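Nicotinate-nucleotide pyrophosphorylase (Francisella tularensis subsp. tularensis, PDB 3TQV) probably catalyses the decarboxylating transfer of phosphoribose from phosphoribosyl pyrophosphate to quinolinate, yielding nicotinate mononucleotide on the pathway to NAD(+). Local coordinates at residues B[125-130]-B[267-272]. Numbering follows the deposited sequence.
With PO4 (phosphate ion), chain E.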
# COMPACT_ATOMS: atom_id res chain seq x y z
N ASN B 125 -7.61 9.32 11.06
CA ASN B 125 -8.02 10.54 11.70
C ASN B 125 -9.20 11.26 11.03
O ASN B 125 -10.12 11.71 11.72
CB ASN B 125 -6.85 11.49 11.93
CG ASN B 125 -7.20 12.56 12.94
OD1 ASN B 125 -7.54 12.24 14.08
ND2 ASN B 125 -7.15 13.82 12.53
N LYS B 126 -9.19 11.39 9.71
CA LYS B 126 -10.36 11.98 9.07
C LYS B 126 -11.65 11.33 9.58
O LYS B 126 -12.48 11.99 10.20
CB LYS B 126 -10.27 11.94 7.54
CG LYS B 126 -9.68 13.20 6.93
CD LYS B 126 -8.71 12.88 5.78
CE LYS B 126 -7.84 14.08 5.41
NZ LYS B 126 -6.72 13.66 4.50
N LEU B 127 -11.81 10.04 9.33
CA LEU B 127 -13.00 9.32 9.76
C LEU B 127 -13.30 9.59 11.22
O LEU B 127 -14.44 9.81 11.57
CB LEU B 127 -12.84 7.82 9.53
CG LEU B 127 -12.63 7.46 8.06
CD1 LEU B 127 -13.08 6.05 7.78
CD2 LEU B 127 -13.41 8.43 7.19
N VAL B 128 -12.27 9.58 12.05
CA VAL B 128 -12.46 9.80 13.48
C VAL B 128 -13.04 11.19 13.76
O VAL B 128 -14.02 11.32 14.49
CB VAL B 128 -11.16 9.57 14.30
CG1 VAL B 128 -11.48 9.57 15.79
CG2 VAL B 128 -10.53 8.25 13.92
N LYS B 129 -12.44 12.23 13.20
CA LYS B 129 -13.02 13.55 13.39
C LYS B 129 -14.47 13.59 12.89
O LYS B 129 -15.32 14.28 13.46
CB LYS B 129 -12.16 14.65 12.76
CG LYS B 129 -10.77 14.82 13.42
CD LYS B 129 -10.84 15.43 14.85
CE LYS B 129 -10.30 14.47 15.98
NZ LYS B 129 -11.30 13.48 16.55
N LEU B 130 -14.76 12.81 11.85
CA LEU B 130 -16.13 12.80 11.31
C LEU B 130 -17.15 12.31 12.33
O LEU B 130 -18.32 12.67 12.26
CB LEU B 130 -16.23 11.98 10.01
CG LEU B 130 -15.72 12.70 8.76
CD1 LEU B 130 -15.89 11.84 7.50
CD2 LEU B 130 -16.40 14.05 8.59
N ILE B 267 -17.58 0.86 14.44
CA ILE B 267 -17.71 0.81 12.99
C ILE B 267 -16.44 0.25 12.36
O ILE B 267 -15.37 0.84 12.48
CB ILE B 267 -17.98 2.21 12.40
CG1 ILE B 267 -19.32 2.74 12.92
CG2 ILE B 267 -17.96 2.17 10.88
CD1 ILE B 267 -19.65 4.13 12.43
N SER B 268 -16.55 -0.92 11.73
CA SER B 268 -15.42 -1.52 11.03
C SER B 268 -15.25 -0.85 9.67
O SER B 268 -16.22 -0.55 8.99
CB SER B 268 -15.63 -3.02 10.83
OG SER B 268 -14.41 -3.66 10.47
N VAL B 269 -14.00 -0.62 9.28
CA VAL B 269 -13.71 0.06 8.04
C VAL B 269 -12.41 -0.48 7.46
O VAL B 269 -11.33 -0.30 8.03
CB VAL B 269 -13.57 1.59 8.26
CG1 VAL B 269 -13.18 2.28 6.97
CG2 VAL B 269 -14.87 2.17 8.77
N GLY B 270 -12.52 -1.17 6.33
CA GLY B 270 -11.35 -1.69 5.66
C GLY B 270 -10.66 -0.58 4.90
O GLY B 270 -9.47 -0.66 4.61
N ALA B 271 -11.42 0.46 4.58
CA ALA B 271 -10.94 1.51 3.68
C ALA B 271 -9.67 2.14 4.23
O ALA B 271 -8.83 2.62 3.47
CB ALA B 271 -12.03 2.57 3.44
N ILE B 272 -9.53 2.12 5.54
CA ILE B 272 -8.42 2.83 6.18
C ILE B 272 -7.07 2.13 6.03
O ILE B 272 -6.05 2.71 6.36
CB ILE B 272 -8.72 3.14 7.66
CG1 ILE B 272 -8.95 1.85 8.44
CG2 ILE B 272 -9.95 4.04 7.77
CD1 ILE B 272 -9.08 2.07 9.93
P PO4 E . -14.75 -3.36 4.14
O1 PO4 E . -16.16 -3.15 3.67
O2 PO4 E . -13.83 -2.70 3.17
O3 PO4 E . -14.65 -2.78 5.53
O4 PO4 E . -14.44 -4.83 4.24
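With its CG anti to the carbonyl carbon (chi1 -61°), L127 of helix 100-130 points its side chain at 267-272 and brings CD1 to V269 and I272. V269 answers with CG1, which lies anti to its own backbone N (chi1 176°), while I272 presents its CG2 branch. One methyl thus serves two neighbours: L127 CD1 sits 3.7 Å from I272 CG2 and 3.9 Å from V269 CG1. The V269 meeting is tip to tip, whereas the I272 side chain passes L127 at a slant. No hydrogen bond joins 125-130 to 267-272, and the backbones stay well apart, the CA atoms of L127 and I272 being 8.7 Å from each other. The contact is small but buried, and wholly apolar. L138 and I256 also pack against L127, and I272 lies on V123 and T124 of the same long helix. Just past V269 the backbone turns to an anion: G270 N donates to PO4 O3 over 2.8 Å in a bent bond (141° at the hydrogen), and K274 NZ bonds the same ion, which probably came from the crystallisation liquor. V269, G270 and A271 are predicted to bind substrate, a role consistent with a phosphate bound here. The example illustrates how apolar side chains of the turn after strand 266-268 can be set against helix 100-130 while a backbone N-H of that turn meets an anion, an arrangement consistent with the phosphate-binding end of a TIM-barrel-like phosphoribosyltransferase domain.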